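Local coordinates for phosphoribosyl-AMP cyclohydrolase (Medicago truncatula, PDB 7BGM), which probably catalyses the second and third steps of histidine biosynthesis, hydrolysing phosphoribosyl-ATP to phosphoribosyl-AMP and then opening the adenine ring of that product, at residues Asp5-Ser10 with Cys81-Ile86; Ala21-Val26 with Ala51-Arg56. All blocks are in the same frame, centred on the assembly; numbering follows the deposited sequence.

Contact 1: residues Asp5-Ser10 with Cys81-Ile86; sequences DSLLDS and CDRDSI. With ZN (zinc ion), chain D; ZN (zinc ion), chain G.
R83 reaches from the loop ahead of strand 85-92 to the N-terminal segment 5-10 and takes hold of S10. Its CB points at that segment and already lies 3.8 Å from S10 O. CG stands anti to the carbonyl carbon, and CD passes the same S10 O at 3.3 Å. The chain then bends at chi3 (77°), which turns the guanidinium group side-on to the serine. NE donates to S10 O at 2.9 Å, approaching from above the carbonyl plane, about 51° out of it, while the oxygen itself stays close to the guanidinium plane. Beside it NH2 donates to S10 OG at 2.9 Å in a straighter bond (160°), with a weak third bond from NE to the same hydroxyl. R83 sits in the D-x-D-x-D loop entering strand 85-92, where OD1 of D82 and OD1 of D84, with D80, bind a zinc ion that two waters also ligate. C81 SG binds a second zinc ion, shared with C97 and C104 of the second subunit. S10 OG is itself held by a bond to L7 O at 2.7 Å, in the carbonyl plane and on a lone pair; that carbonyl also receives S10 N at 3.0 Å, so two donors grip it. CD2 of L7 approaches NH2 of R83 obliquely at 4.1 Å. With an alanine here instead of R83, S10 O and S10 OG would probably lose their side-chain donors, weakening the side-chain tie to the zinc-binding loop. L7 also packs on L112 of the second subunit.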
ATOM      1  N   ASP A   5       7.261 -21.953  18.541  1.00 36.40           N
ATOM      2  CA  ASP A   5       7.757 -21.557  19.858  1.00 41.23           C
ATOM      3  C   ASP A   5       9.107 -20.850  19.754  1.00 37.86           C
ATOM      4  O   ASP A   5       9.332 -19.816  20.402  1.00 37.33           O
ATOM      5  CB  ASP A   5       7.862 -22.781  20.780  1.00 52.32           C
ATOM      6  CG  ASP A   5       6.501 -23.347  21.183  1.00 64.62           C
ATOM      7  OD1 ASP A   5       5.462 -22.756  20.810  1.00 69.03           O
ATOM      8  OD2 ASP A   5       6.464 -24.386  21.887  1.00 69.87           O
ATOM      9  N   SER A   6      10.008 -21.377  18.922  1.00 34.63           N
ATOM     10  CA  SER A   6      11.327 -20.770  18.777  1.00 34.41           C
ATOM     11  C   SER A   6      11.215 -19.371  18.171  1.00 36.97           C
ATOM     12  O   SER A   6      11.910 -18.434  18.595  1.00 36.88           O
ATOM     13  CB  SER A   6      12.229 -21.696  17.944  1.00 37.09           C
ATOM     14  OG  SER A   6      13.465 -21.069  17.623  1.00 45.60           O
ATOM     15  N   LEU A   7      10.314 -19.198  17.208  1.00 32.15           N
ATOM     16  CA  LEU A   7      10.110 -17.887  16.622  1.00 34.62           C
ATOM     17  C   LEU A   7       9.542 -16.920  17.653  1.00 32.63           C
ATOM     18  O   LEU A   7       9.974 -15.761  17.755  1.00 33.57           O
ATOM     19  CB  LEU A   7       9.177 -18.027  15.417  1.00 36.42           C
ATOM     20  CG  LEU A   7       8.788 -16.819  14.575  1.00 40.03           C
ATOM     21  CD1 LEU A   7       7.586 -16.228  15.183  1.00 39.42           C
ATOM     22  CD2 LEU A   7       9.893 -15.761  14.429  1.00 42.25           C
ATOM     23  N   LEU A   8       8.535 -17.365  18.403  1.00 31.29           N
ATOM     24  CA  LEU A   8       7.928 -16.470  19.386  1.00 32.47           C
ATOM     25  C   LEU A   8       8.924 -16.051  20.462  1.00 34.03           C
ATOM     26  O   LEU A   8       8.841 -14.934  20.975  1.00 34.07           O
ATOM     27  CB  LEU A   8       6.710 -17.138  20.012  1.00 32.15           C
ATOM     28  CG  LEU A   8       5.577 -17.428  19.031  1.00 33.09           C
ATOM     29  CD1 LEU A   8       4.550 -18.302  19.723  1.00 34.41           C
ATOM     30  CD2 LEU A   8       4.919 -16.163  18.501  1.00 36.17           C
ATOM     31  N   ASP A   9       9.887 -16.911  20.797  1.00 33.18           N
ATOM     32  CA  ASP A   9      10.897 -16.521  21.781  1.00 33.27           C
ATOM     33  C   ASP A   9      11.768 -15.368  21.290  1.00 33.46           C
ATOM     34  O   ASP A   9      12.416 -14.693  22.105  1.00 34.68           O
ATOM     35  CB  ASP A   9      11.801 -17.702  22.122  1.00 36.45           C
ATOM     36  CG  ASP A   9      11.078 -18.806  22.885  1.00 42.99           C
ATOM     37  OD1 ASP A   9       9.902 -18.604  23.271  1.00 46.87           O
ATOM     38  OD2 ASP A   9      11.705 -19.870  23.112  1.00 42.24           O
ATOM     39  N   SER A  10      11.815 -15.138  19.986  1.00 30.60           N
ATOM     40  CA  SER A  10      12.677 -14.107  19.417  1.00 29.59           C
ATOM     41  C   SER A  10      11.971 -12.776  19.231  1.00 26.53           C
ATOM     42  O   SER A  10      12.616 -11.805  18.786  1.00 27.32           O
ATOM     43  CB  SER A  10      13.233 -14.586  18.072  1.00 29.39           C
ATOM     44  OG  SER A  10      12.239 -14.441  17.056  1.00 28.89           O
ATOM     45  N   CYS A  81      12.633  -4.621  12.157  1.00 23.51           N
ATOM     46  CA  CYS A  81      14.066  -4.843  12.387  1.00 23.42           C
ATOM     47  C   CYS A  81      14.388  -5.172  13.853  1.00 24.09           C
ATOM     48  O   CYS A  81      15.278  -5.993  14.134  1.00 28.62           O
ATOM     49  CB  CYS A  81      14.850  -3.614  11.928  1.00 25.77           C
ATOM     50  SG  CYS A  81      14.297  -2.047  12.777  1.00 26.89           S
ATOM     51  N   ASP A  82      13.708  -4.542  14.797  1.00 24.14           N
ATOM     52  CA  ASP A  82      13.972  -4.804  16.210  1.00 25.72           C
ATOM     53  C   ASP A  82      12.902  -5.704  16.843  1.00 24.37           C
ATOM     54  O   ASP A  82      12.876  -5.869  18.079  1.00 27.24           O
ATOM     55  CB  ASP A  82      14.171  -3.487  16.990  1.00 25.27           C
ATOM     56  CG  ASP A  82      13.028  -2.488  16.828  1.00 29.47           C
ATOM     57  OD1 ASP A  82      11.941  -2.854  16.311  1.00 26.26           O
ATOM     58  OD2 ASP A  82      13.225  -1.305  17.250  1.00 33.28           O
ATOM     59  N   ARG A  83      12.051  -6.311  16.008  1.00 24.11           N
ATOM     60  CA  ARG A  83      11.189  -7.459  16.338  1.00 22.08           C
ATOM     61  C   ARG A  83      10.104  -7.118  17.363  1.00 22.85           C
ATOM     62  O   ARG A  83       9.639  -7.998  18.086  1.00 25.63           O
ATOM     63  CB  ARG A  83      12.039  -8.651  16.814  1.00 25.92           C
ATOM     64  CG  ARG A  83      13.245  -8.912  15.918  1.00 27.23           C
ATOM     65  CD  ARG A  83      14.041 -10.110  16.350  1.00 27.44           C
ATOM     66  NE  ARG A  83      13.474 -11.409  16.004  1.00 25.84           N
ATOM     67  CZ  ARG A  83      13.647 -12.015  14.827  1.00 26.70           C
ATOM     68  NH1 ARG A  83      14.325 -11.437  13.840  1.00 26.61           N
ATOM     69  NH2 ARG A  83      13.147 -13.212  14.632  1.00 27.85           N
ATOM     70  N   ASP A  84       9.668  -5.867  17.443  1.00 20.89           N
ATOM     71  CA  ASP A  84       8.535  -5.528  18.317  1.00 24.81           C
ATOM     72  C   ASP A  84       7.276  -5.104  17.561  1.00 23.44           C
ATOM     73  O   ASP A  84       6.320  -4.626  18.181  1.00 25.83           O
ATOM     74  CB  ASP A  84       8.922  -4.425  19.319  1.00 28.32           C
ATOM     75  CG  ASP A  84       9.385  -3.140  18.634  1.00 27.79           C
ATOM     76  OD1 ASP A  84       9.242  -3.014  17.374  1.00 24.96           O
ATOM     77  OD2 ASP A  84       9.910  -2.269  19.351  1.00 28.42           O
ATOM     78  N   SER A  85       7.257  -5.263  16.237  1.00 22.99           N
ATOM     79  CA  SER A  85       6.171  -4.839  15.370  1.00 23.37           C
ATOM     80  C   SER A  85       5.964  -5.916  14.310  1.00 20.06           C
ATOM     81  O   SER A  85       6.936  -6.455  13.775  1.00 21.27           O
ATOM     82  CB  SER A  85       6.522  -3.500  14.723  1.00 23.22           C
ATOM     83  OG  SER A  85       5.433  -3.041  13.957  1.00 23.78           O
ATOM     84  N   ILE A  86       4.711  -6.278  14.064  1.00 19.59           N
ATOM     85  CA  ILE A  86       4.341  -7.387  13.196  1.00 20.73           C
ATOM     86  C   ILE A  86       3.403  -6.873  12.134  1.00 21.40           C
ATOM     87  O   ILE A  86       2.452  -6.159  12.465  1.00 24.30           O
ATOM     88  CB  ILE A  86       3.647  -8.494  14.007  1.00 22.47           C
ATOM     89  CG1 ILE A  86       4.607  -8.942  15.122  1.00 25.64           C
ATOM     90  CG2 ILE A  86       3.207  -9.621  13.094  1.00 27.81           C
ATOM     91  CD1 ILE A  86       4.003  -9.942  16.112  1.00 28.12           C
TER
HETATM   92 ZN    ZN D 302      10.158  -1.954  16.065  1.00 25.25          ZN
HETATM   93 ZN    ZN G 301      14.252  -0.496  11.097  1.00 26.42          ZN
HETATM   94  O   HOH W   1      10.999  -0.253  16.750  1.00 31.77           O
HETATM   95  O   HOH W   2       8.389  -0.771  16.079  1.00 30.21           O

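Contact 2: residues Ala21-Val26 with Ala51-Arg56; sequences AIAQNV and ATFYSR
F53 makes the contact with strand 19-25, meeting A21 and A23 with the rim of its ring. Two residues earlier, A51 turns its CB toward the same strand but packs instead on Y88 and I72. T52 binds through its backbone N to T45 OG1 and through its O to Y88 OH. At F53, CG lies anti to the carbonyl carbon (chi1 -59°), which carries the ring toward the two alanines. CE1 comes to 3.8 Å from A21 CB and 3.7 Å from A21 O, the oxygen lying at the ring edge near its plane. One atom further round the ring, CZ lies 4.5 Å from A23 CB, a looser edge-on approach. The methyls of A21 and A23 both point toward the phenyl group. Y88 meets the phenyl ring with the planes about 55° apart. Beyond it, Y54 packs on L18 and N38, S55 OG is hydrogen-bonded to R58 N, and R56 makes a long, weak ion pair with D84 of the second subunit. F53 also packs on M33 and lies near W62, two residues that bind AMP, so this is hydrophobic core between the mixed sheet and the 52-55/60-63 hairpin, next to the nucleotide site of the cyclohydrolase domain.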
ATOM      1  N   ALA A  21       0.581  -5.260  16.213  1.00 19.20           N
ATOM      2  CA  ALA A  21       0.258  -6.026  15.010  1.00 18.82           C
ATOM      3  C   ALA A  21      -0.558  -5.178  14.050  1.00 19.35           C
ATOM      4  O   ALA A  21      -1.636  -4.677  14.401  1.00 20.93           O
ATOM      5  CB  ALA A  21      -0.510  -7.322  15.328  1.00 23.24           C
ATOM      6  N   ILE A  22      -0.087  -5.111  12.804  1.00 20.03           N
ATOM      7  CA  ILE A  22      -0.689  -4.264  11.783  1.00 20.22           C
ATOM      8  C   ILE A  22      -1.197  -5.156  10.678  1.00 21.76           C
ATOM      9  O   ILE A  22      -0.429  -5.971  10.143  1.00 21.74           O
ATOM     10  CB  ILE A  22       0.309  -3.253  11.223  1.00 18.32           C
ATOM     11  CG1 ILE A  22       0.932  -2.448  12.340  1.00 18.00           C
ATOM     12  CG2 ILE A  22      -0.360  -2.388  10.145  1.00 19.83           C
ATOM     13  CD1 ILE A  22       2.143  -1.681  11.881  1.00 20.78           C
ATOM     14  N   ALA A  23      -2.502  -5.061  10.367  1.00 18.61           N
ATOM     15  CA  ALA A  23      -3.030  -5.805   9.230  1.00 18.81           C
ATOM     16  C   ALA A  23      -2.991  -4.945   7.978  1.00 19.23           C
ATOM     17  O   ALA A  23      -3.477  -3.793   7.983  1.00 21.87           O
ATOM     18  CB  ALA A  23      -4.455  -6.292   9.499  1.00 19.32           C
ATOM     19  N   GLN A  24      -2.487  -5.532   6.882  1.00 19.15           N
ATOM     20  CA  GLN A  24      -2.258  -4.788   5.647  1.00 20.53           C
ATOM     21  C   GLN A  24      -2.779  -5.610   4.475  1.00 20.30           C
ATOM     22  O   GLN A  24      -2.544  -6.826   4.410  1.00 21.45           O
ATOM     23  CB  GLN A  24      -0.752  -4.461   5.454  1.00 18.30           C
ATOM     24  CG  GLN A  24      -0.494  -3.700   4.137  1.00 19.38           C
ATOM     25  CD  GLN A  24       0.947  -3.291   3.991  1.00 17.56           C
ATOM     26  OE1 GLN A  24       1.858  -4.045   4.384  1.00 20.92           O
ATOM     27  NE2 GLN A  24       1.179  -2.098   3.392  1.00 19.94           N
ATOM     28  N   ASN A  25      -3.491  -4.953   3.556  1.00 20.12           N
ATOM     29  CA  ASN A  25      -4.051  -5.615   2.370  1.00 20.38           C
ATOM     30  C   ASN A  25      -2.910  -6.098   1.465  1.00 20.46           C
ATOM     31  O   ASN A  25      -2.094  -5.292   1.002  1.00 21.98           O
ATOM     32  CB  ASN A  25      -4.974  -4.631   1.644  1.00 20.77           C
ATOM     33  CG  ASN A  25      -5.721  -5.273   0.465  1.00 20.97           C
ATOM     34  OD1 ASN A  25      -5.124  -5.895  -0.407  1.00 23.10           O
ATOM     35  ND2 ASN A  25      -7.053  -5.144   0.462  1.00 21.65           N
ATOM     36  N   VAL A  26      -2.837  -7.419   1.249  1.00 21.36           N
ATOM     37  CA  VAL A  26      -1.768  -8.046   0.456  1.00 20.46           C
ATOM     38  C   VAL A  26      -1.766  -7.572  -0.998  1.00 22.44           C
ATOM     39  O   VAL A  26      -0.706  -7.549  -1.660  1.00 20.69           O
ATOM     40  CB  VAL A  26      -1.898  -9.580   0.528  1.00 21.33           C
ATOM     41  CG1 VAL A  26      -3.191 -10.060  -0.125  1.00 22.43           C
ATOM     42  CG2 VAL A  26      -0.650 -10.265  -0.135  1.00 25.65           C
ATOM     43  N   ALA A  51      -6.234 -13.309  10.842  1.00 25.07           N
ATOM     44  CA  ALA A  51      -5.629 -12.294  11.712  1.00 23.16           C
ATOM     45  C   ALA A  51      -6.258 -12.325  13.101  1.00 22.67           C
ATOM     46  O   ALA A  51      -7.468 -12.113  13.248  1.00 23.48           O
ATOM     47  CB  ALA A  51      -5.773 -10.883  11.105  1.00 22.57           C
ATOM     48  N   THR A  52      -5.424 -12.536  14.126  1.00 22.65           N
ATOM     49  CA  THR A  52      -5.865 -12.706  15.505  1.00 25.45           C
ATOM     50  C   THR A  52      -5.069 -11.768  16.399  1.00 25.54           C
ATOM     51  O   THR A  52      -3.853 -11.593  16.214  1.00 24.21           O
ATOM     52  CB  THR A  52      -5.696 -14.179  15.928  1.00 26.07           C
ATOM     53  OG1 THR A  52      -6.481 -14.999  15.058  1.00 28.69           O
ATOM     54  CG2 THR A  52      -6.165 -14.399  17.358  1.00 28.62           C
ATOM     55  N   PHE A  53      -5.762 -11.183  17.381  1.00 24.53           N
ATOM     56  CA  PHE A  53      -5.241 -10.094  18.200  1.00 23.72           C
ATOM     57  C   PHE A  53      -5.526 -10.396  19.656  1.00 25.98           C
ATOM     58  O   PHE A  53      -6.294 -11.306  19.991  1.00 29.01           O
ATOM     59  CB  PHE A  53      -5.881  -8.740  17.823  1.00 22.62           C
ATOM     60  CG  PHE A  53      -5.652  -8.348  16.393  1.00 24.52           C
ATOM     61  CD1 PHE A  53      -4.521  -7.613  16.022  1.00 23.20           C
ATOM     62  CD2 PHE A  53      -6.567  -8.720  15.414  1.00 23.36           C
ATOM     63  CE1 PHE A  53      -4.291  -7.278  14.673  1.00 23.43           C
ATOM     64  CE2 PHE A  53      -6.360  -8.389  14.083  1.00 22.76           C
ATOM     65  CZ  PHE A  53      -5.229  -7.636  13.700  1.00 23.28           C
ATOM     66  N   TYR A  54      -4.915  -9.606  20.527  1.00 26.33           N
ATOM     67  CA  TYR A  54      -5.265  -9.585  21.948  1.00 28.02           C
ATOM     68  C   TYR A  54      -5.889  -8.240  22.287  1.00 32.02           C
ATOM     69  O   TYR A  54      -5.273  -7.198  22.052  1.00 33.34           O
ATOM     70  CB  TYR A  54      -4.028  -9.808  22.801  1.00 26.54           C
ATOM     71  CG  TYR A  54      -4.279  -9.855  24.286  1.00 33.89           C
ATOM     72  CD1 TYR A  54      -4.733 -11.021  24.897  1.00 37.97           C
ATOM     73  CD2 TYR A  54      -4.043  -8.743  25.082  1.00 38.61           C
ATOM     74  CE1 TYR A  54      -4.950 -11.072  26.259  1.00 43.01           C
ATOM     75  CE2 TYR A  54      -4.261  -8.790  26.465  1.00 40.46           C
ATOM     76  CZ  TYR A  54      -4.717  -9.955  27.033  1.00 45.72           C
ATOM     77  OH  TYR A  54      -4.929 -10.013  28.393  1.00 51.58           O
ATOM     78  N   SER A  55      -7.085  -8.256  22.864  1.00 35.96           N
ATOM     79  CA  SER A  55      -7.748  -7.014  23.270  1.00 40.51           C
ATOM     80  C   SER A  55      -7.261  -6.603  24.658  1.00 43.26           C
ATOM     81  O   SER A  55      -7.432  -7.348  25.627  1.00 41.93           O
ATOM     82  CB  SER A  55      -9.270  -7.168  23.262  1.00 43.42           C
ATOM     83  OG  SER A  55      -9.904  -6.131  24.016  1.00 45.00           O
ATOM     84  N   ARG A  56      -6.651  -5.417  24.752  1.00 43.81           N
ATOM     85  CA  ARG A  56      -6.221  -4.927  26.058  1.00 50.11           C
ATOM     86  C   ARG A  56      -7.412  -4.657  26.969  1.00 54.73           C
ATOM     87  O   ARG A  56      -7.364  -4.965  28.166  1.00 57.43           O
ATOM     88  CB  ARG A  56      -5.365  -3.669  25.894  1.00 51.20           C
ATOM     89  CG  ARG A  56      -4.062  -3.939  25.143  1.00 53.05           C
ATOM     90  CD  ARG A  56      -3.256  -2.672  24.909  1.00 55.81           C
ATOM     91  NE  ARG A  56      -3.984  -1.708  24.084  1.00 57.79           N
ATOM     92  CZ  ARG A  56      -3.565  -0.470  23.836  1.00 59.51           C
ATOM     93  NH1 ARG A  56      -2.414  -0.050  24.346  1.00 58.87           N
ATOM     94  NH2 ARG A  56      -4.293   0.343  23.075  1.00 57.33           N
TER

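How the contacts relate
Contact 2 is buried core and contact 1 is partly buried, near the N-terminus and the zinc-binding loop. Both reach the same mixed sheet, contact 1 through strand 85-92 and contact 2 through its parallel neighbour 19-25; the two strands join where I86 O lies 2.8 Å from I22 N, a probable hydrogen bond. Their chemistry follows their place: directed polar bonds from one arginine tie the N-terminal segment to a loop in contact 1, whereas one aromatic edge against two methyls fills the interior in contact 2. In sequence, contact 2 is nested within the loop closed by contact 1, and both segment pairs also touch the second subunit.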